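Local coordinates for protein Alpha/beta fold hydrolase (Pseudomonas aeruginosa, PDB 6I8W) that is a membrane-bound phospholipase A of the alpha/beta-hydrolase fold that degrades membrane phospholipids and acts as a bacterial virulence factor, at residues V33-V45 with L50-N62. Residues are numbered along the deposited sequence; the frame is centred on the assembly and turned at random. Where two conformers were deposited one is given.
Sequences VERGLAGLSEHSV and LEIAYLEGGSEKN. With CO2 (carbon dioxide), chain F; BOG (octyl beta-D-glucopyranoside), chain D.
Leu55 packs against three residues of the facing segment on the face that carries Glu42, Leu55 and Ala53. Its CD2 lies 3.7 Å from Arg35 NE, over one face of the guanidinium and toward its rim, and also rests on the backbone of Glu42; CB meets Leu40 CB. The Arg35 chain, extended from CG to NE, crosses the leucine at about a right angle and carries NH1 to Glu42 OE1 (2.8 Å), a salt bridge that meets the carboxylate from above its plane. Arg35 NE forms a second salt bridge with Asp76, and Leu79 closes over the leucines.

Strands 41-47 and 50-57 form the antiparallel hairpin at the edge of the alpha/beta-hydrolase sheet, directly after the long N-terminal helix 3-38, which ends in a Schellman motif at Gly39. Six backbone hydrogen bonds join the pairs Ser41-Glu56, His43-Tyr54 and Val45-Ile52; the one from His43 N to Tyr54 O is 2.8 Å long and nearly straight (169°).

On the face of His43, Tyr54 and Val45, His43 CB sits over the Tyr54 ring, 3.9 Å from its centroid, a CH-pi contact. CG of Tyr54 stands between backbone N and carbonyl carbon (chi1 65°), and the ring comes nearer to strand 41-47; Val45 CG1 approaches CE1 obliquely, and Phe122 meets the ring edge-to-face. Glu56, its OE2 bonded to His90, brings OE1 only to 3.7 Å from His43 CD2.

Packing is looser at the margins. Water bridges Gly39 O to Gly58 N where the strands part, and a second water links Ser41 OG with Glu56 O. Near Val45, Ser44 OG approaches OE2 of the exposed Glu51 in one of two Ser44 conformers, while a carbon dioxide molecule rests against Ser44 N and the His43 ring edge.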
loop_
_atom_site.group_PDB
_atom_site.type_symbol
_atom_site.label_atom_id
_atom_site.label_comp_id
_atom_site.label_asym_id
_atom_site.label_seq_id
_atom_site.Cartn_x
_atom_site.Cartn_y
_atom_site.Cartn_z
ATOM N N VAL A 33 -6.608 -17.673 2.701
ATOM C CA VAL A 33 -7.010 -17.549 4.102
ATOM C C VAL A 33 -7.263 -16.102 4.514
ATOM O O VAL A 33 -8.336 -15.758 5.024
ATOM C CB VAL A 33 -5.937 -18.144 5.052
ATOM C CG1 VAL A 33 -6.257 -17.814 6.528
ATOM C CG2 VAL A 33 -5.837 -19.636 4.861
ATOM N N GLU A 34 -6.279 -15.242 4.271
ATOM C CA GLU A 34 -6.365 -13.873 4.745
ATOM C C GLU A 34 -7.445 -13.082 3.999
ATOM O O GLU A 34 -8.158 -12.295 4.607
ATOM C CB GLU A 34 -4.994 -13.194 4.642
ATOM C CG GLU A 34 -3.936 -13.818 5.605
ATOM C CD GLU A 34 -4.150 -13.487 7.092
ATOM O OE1 GLU A 34 -4.736 -12.427 7.413
ATOM O OE2 GLU A 34 -3.685 -14.270 7.950
ATOM N N ARG A 35 -7.561 -13.268 2.684
ATOM C CA ARG A 35 -8.638 -12.608 1.936
ATOM C C ARG A 35 -10.010 -13.140 2.386
ATOM O O ARG A 35 -10.967 -12.380 2.532
ATOM C CB ARG A 35 -8.455 -12.794 0.421
ATOM C CG ARG A 35 -7.195 -12.104 -0.126
ATOM C CD ARG A 35 -6.927 -12.483 -1.583
ATOM N NE ARG A 35 -5.739 -11.813 -2.103
ATOM C CZ ARG A 35 -5.323 -11.910 -3.357
ATOM N NH1 ARG A 35 -6.011 -12.641 -4.226
ATOM N NH2 ARG A 35 -4.234 -11.251 -3.744
ATOM N N GLY A 36 -10.108 -14.451 2.578
ATOM C CA GLY A 36 -11.365 -15.062 2.980
ATOM C C GLY A 36 -11.814 -14.551 4.348
ATOM O O GLY A 36 -12.995 -14.243 4.556
ATOM N N LEU A 37 -10.875 -14.449 5.284
ATOM C CA LEU A 37 -11.210 -13.922 6.611
ATOM C C LEU A 37 -11.663 -12.462 6.540
ATOM O O LEU A 37 -12.472 -12.027 7.340
ATOM C CB LEU A 37 -10.028 -14.059 7.569
ATOM C CG LEU A 37 -9.698 -15.477 8.054
ATOM C CD1 LEU A 37 -8.363 -15.452 8.780
ATOM C CD2 LEU A 37 -10.804 -16.029 8.983
ATOM N N ALA A 38 -11.165 -11.722 5.558
ATOM C CA ALA A 38 -11.526 -10.315 5.428
ATOM C C ALA A 38 -12.779 -10.125 4.588
ATOM O O ALA A 38 -13.303 -9.015 4.491
ATOM C CB ALA A 38 -10.383 -9.543 4.824
ATOM N N GLY A 39 -13.253 -11.205 3.972
ATOM C CA GLY A 39 -14.391 -11.120 3.080
ATOM C C GLY A 39 -14.050 -10.426 1.756
ATOM O O GLY A 39 -14.903 -9.771 1.171
ATOM N N LEU A 40 -12.806 -10.548 1.301
ATOM C CA LEU A 40 -12.354 -9.911 0.052
ATOM C C LEU A 40 -12.121 -10.939 -1.054
ATOM O O LEU A 40 -11.622 -12.014 -0.785
ATOM C CB LEU A 40 -11.056 -9.143 0.283
ATOM C CG LEU A 40 -11.159 -7.991 1.293
ATOM C CD1 LEU A 40 -9.762 -7.484 1.667
ATOM C CD2 LEU A 40 -11.995 -6.864 0.686
ATOM N N SER A 41 -12.493 -10.605 -2.281
ATOM C CA SER A 41 -12.177 -11.451 -3.425
ATOM C C SER A 41 -11.551 -10.605 -4.528
ATOM O O SER A 41 -11.731 -9.378 -4.567
ATOM C CB SER A 41 -13.425 -12.188 -3.913
ATOM O OG SER A 41 -14.440 -11.275 -4.278
ATOM N N GLU A 42 -10.807 -11.263 -5.412
ATOM C CA GLU A 42 -10.007 -10.574 -6.429
ATOM C C GLU A 42 -10.712 -10.428 -7.775
ATOM O O GLU A 42 -11.372 -11.348 -8.248
ATOM C CB GLU A 42 -8.667 -11.300 -6.615
ATOM C CG GLU A 42 -7.748 -10.611 -7.640
ATOM C CD GLU A 42 -6.327 -11.162 -7.640
ATOM O OE1 GLU A 42 -6.076 -12.176 -6.960
ATOM O OE2 GLU A 42 -5.457 -10.577 -8.324
ATOM N N HIS A 43 -10.557 -9.256 -8.386
ATOM C CA HIS A 43 -11.090 -8.976 -9.703
ATOM C C HIS A 43 -10.044 -8.197 -10.477
ATOM O O HIS A 43 -8.991 -7.870 -9.938
ATOM C CB HIS A 43 -12.383 -8.158 -9.596
ATOM C CG HIS A 43 -13.389 -8.759 -8.670
ATOM N ND1 HIS A 43 -14.288 -9.723 -9.071
ATOM C CD2 HIS A 43 -13.611 -8.562 -7.347
ATOM C CE1 HIS A 43 -15.035 -10.078 -8.039
ATOM N NE2 HIS A 43 -14.643 -9.391 -6.983
ATOM N N SER A 44 -10.338 -7.901 -11.738
ATOM C CA SER A 44 -9.491 -7.002 -12.498
ATOM C C SER A 44 -10.336 -6.189 -13.459
ATOM O O SER A 44 -11.441 -6.586 -13.830
ATOM C CB SER A 44 -8.407 -7.769 -13.253
ATOM O OG SER A 44 -8.952 -8.460 -14.351
ATOM N N VAL A 45 -9.826 -5.014 -13.818
ATOM C CA VAL A 45 -10.502 -4.159 -14.775
ATOM C C VAL A 45 -9.445 -3.409 -15.578
ATOM O O VAL A 45 -8.394 -3.032 -15.050
ATOM C CB VAL A 45 -11.485 -3.177 -14.064
ATOM C CG1 VAL A 45 -10.753 -2.287 -13.086
ATOM C CG2 VAL A 45 -12.264 -2.345 -15.097
ATOM N N LEU A 50 -4.669 -0.495 -19.142
ATOM C CA LEU A 50 -3.847 -1.209 -18.175
ATOM C C LEU A 50 -4.732 -2.126 -17.353
ATOM O O LEU A 50 -5.790 -1.716 -16.872
ATOM C CB LEU A 50 -3.119 -0.253 -17.228
ATOM C CG LEU A 50 -2.220 0.848 -17.786
ATOM C CD1 LEU A 50 -1.470 1.501 -16.626
ATOM C CD2 LEU A 50 -1.270 0.319 -18.849
ATOM N N GLU A 51 -4.272 -3.350 -17.128
ATOM C CA GLU A 51 -5.010 -4.248 -16.248
ATOM C C GLU A 51 -4.731 -3.883 -14.805
ATOM O O GLU A 51 -3.592 -3.887 -14.355
ATOM C CB GLU A 51 -4.648 -5.710 -16.499
ATOM C CG GLU A 51 -5.426 -6.660 -15.601
ATOM C CD GLU A 51 -5.508 -8.062 -16.175
ATOM O OE1 GLU A 51 -5.221 -8.229 -17.381
ATOM O OE2 GLU A 51 -5.856 -8.995 -15.423
ATOM N N ILE A 52 -5.784 -3.540 -14.085
ATOM C CA ILE A 52 -5.637 -3.221 -12.680
ATOM C C ILE A 52 -6.303 -4.299 -11.841
ATOM O O ILE A 52 -7.512 -4.497 -11.935
ATOM C CB ILE A 52 -6.223 -1.851 -12.378
ATOM C CG1 ILE A 52 -5.473 -0.790 -13.211
ATOM C CG2 ILE A 52 -6.185 -1.570 -10.863
ATOM C CD1 ILE A 52 -5.756 0.633 -12.775
ATOM N N ALA A 53 -5.498 -5.013 -11.054
ATOM C CA ALA A 53 -6.010 -6.024 -10.149
ATOM C C ALA A 53 -6.519 -5.352 -8.881
ATOM O O ALA A 53 -5.935 -4.368 -8.410
ATOM C CB ALA A 53 -4.916 -7.068 -9.804
ATOM N N TYR A 54 -7.604 -5.871 -8.321
ATOM C CA TYR A 54 -8.099 -5.304 -7.077
ATOM C C TYR A 54 -8.853 -6.317 -6.257
ATOM O O TYR A 54 -9.291 -7.346 -6.761
ATOM C CB TYR A 54 -8.985 -4.071 -7.345
ATOM C CG TYR A 54 -10.291 -4.299 -8.100
ATOM C CD1 TYR A 54 -10.311 -4.387 -9.489
ATOM C CD2 TYR A 54 -11.511 -4.389 -7.418
ATOM C CE1 TYR A 54 -11.507 -4.585 -10.196
ATOM C CE2 TYR A 54 -12.723 -4.574 -8.121
ATOM C CZ TYR A 54 -12.706 -4.670 -9.499
ATOM O OH TYR A 54 -13.886 -4.851 -10.189
ATOM N N LEU A 55 -8.958 -6.024 -4.970
ATOM C CA LEU A 55 -9.793 -6.801 -4.066
ATOM C C LEU A 55 -11.056 -6.023 -3.788
ATOM O O LEU A 55 -11.034 -4.778 -3.750
ATOM C CB LEU A 55 -9.068 -7.091 -2.758
ATOM C CG LEU A 55 -7.790 -7.920 -2.885
ATOM C CD1 LEU A 55 -7.106 -8.036 -1.536
ATOM C CD2 LEU A 55 -8.090 -9.305 -3.465
ATOM N N GLU A 56 -12.149 -6.745 -3.576
ATOM C CA GLU A 56 -13.424 -6.114 -3.256
ATOM C C GLU A 56 -14.217 -6.941 -2.237
ATOM O O GLU A 56 -14.180 -8.175 -2.267
ATOM C CB GLU A 56 -14.239 -5.916 -4.533
ATOM C CG GLU A 56 -15.556 -5.194 -4.326
ATOM C CD GLU A 56 -16.374 -5.113 -5.602
ATOM O OE1 GLU A 56 -16.106 -5.905 -6.528
ATOM O OE2 GLU A 56 -17.283 -4.268 -5.677
ATOM N N GLY A 57 -14.931 -6.265 -1.334
ATOM C CA GLY A 57 -15.743 -6.961 -0.341
ATOM C C GLY A 57 -16.803 -6.042 0.231
ATOM O O GLY A 57 -16.793 -4.840 -0.034
ATOM N N GLY A 58 -17.726 -6.604 1.001
ATOM C CA GLY A 58 -18.791 -5.815 1.590
ATOM C C GLY A 58 -19.911 -5.579 0.596
ATOM O O GLY A 58 -19.825 -5.985 -0.556
ATOM N N SER A 59 -20.975 -4.925 1.041
ATOM C CA SER A 59 -22.118 -4.666 0.175
ATOM C C SER A 59 -21.968 -3.386 -0.617
ATOM O O SER A 59 -21.613 -2.353 -0.056
ATOM C CB SER A 59 -23.406 -4.590 1.001
ATOM O OG SER A 59 -24.424 -3.963 0.246
ATOM N N GLU A 60 -22.287 -3.445 -1.909
ATOM C CA GLU A 60 -22.253 -2.268 -2.775
ATOM C C GLU A 60 -23.280 -1.207 -2.382
ATOM O O GLU A 60 -23.232 -0.090 -2.885
ATOM C CB GLU A 60 -22.466 -2.676 -4.233
ATOM C CG GLU A 60 -21.361 -3.561 -4.781
ATOM C CD GLU A 60 -21.575 -3.947 -6.232
ATOM O OE1 GLU A 60 -22.494 -3.390 -6.872
ATOM O OE2 GLU A 60 -20.822 -4.809 -6.732
ATOM N N LYS A 61 -24.196 -1.545 -1.478
ATOM C CA LYS A 61 -25.148 -0.561 -0.962
ATOM C C LYS A 61 -24.514 0.340 0.106
ATOM O O LYS A 61 -25.066 1.378 0.468
ATOM C CB LYS A 61 -26.373 -1.261 -0.372
ATOM C CG LYS A 61 -27.013 -2.297 -1.285
ATOM C CD LYS A 61 -28.078 -3.086 -0.538
ATOM C CE LYS A 61 -28.774 -4.088 -1.446
ATOM N NZ LYS A 61 -29.716 -4.954 -0.685
ATOM N N ASN A 62 -23.351 -0.064 0.606
ATOM C CA ASN A 62 -22.686 0.678 1.664
ATOM C C ASN A 62 -21.632 1.618 1.091
ATOM O O ASN A 62 -21.244 1.467 -0.062
ATOM C CB ASN A 62 -22.090 -0.302 2.679
ATOM C CG ASN A 62 -23.169 -0.925 3.566
ATOM O OD1 ASN A 62 -24.213 -0.320 3.773
ATOM N ND2 ASN A 62 -22.919 -2.123 4.089
HETATM C C CO2 F . -11.953 -10.105 -13.079
HETATM O O1 CO2 F . -12.851 -9.562 -12.647
HETATM O O2 CO2 F . -11.053 -10.647 -13.509
HETATM C C1 BOG D . 0.579 -16.360 8.794
HETATM O O1 BOG D . 0.852 -15.045 8.309
HETATM C C2 BOG D . 0.866 -16.357 10.302
HETATM O O2 BOG D . 2.268 -16.536 10.488
HETATM C C3 BOG D . 0.114 -17.420 11.100
HETATM O O3 BOG D . 0.276 -17.233 12.515
HETATM C C4 BOG D . -1.352 -17.332 10.722
HETATM O O4 BOG D . -2.149 -18.214 11.534
HETATM C C5 BOG D . -1.411 -17.696 9.239
HETATM O O5 BOG D . -0.774 -16.682 8.447
HETATM C C6 BOG D . -2.834 -17.955 8.743
HETATM O O6 BOG D . -3.360 -16.824 8.046
HETATM C "C1'" BOG D . 0.706 -14.916 6.898
HETATM C "C2'" BOG D . 0.666 -13.435 6.547
HETATM C "C3'" BOG D . 1.517 -12.657 7.536
HETATM C "C4'" BOG D . 1.738 -11.222 7.097
HETATM C "C5'" BOG D . 3.156 -10.809 7.466
HETATM C "C6'" BOG D . 3.340 -9.304 7.354
HETATM C "C7'" BOG D . 4.814 -8.964 7.180
HETATM C "C8'" BOG D . 5.632 -9.565 8.298
HETATM O O HOH W 1 -17.569 -9.390 1.593
HETATM O O HOH W 2 -15.955 -10.620 -1.897
#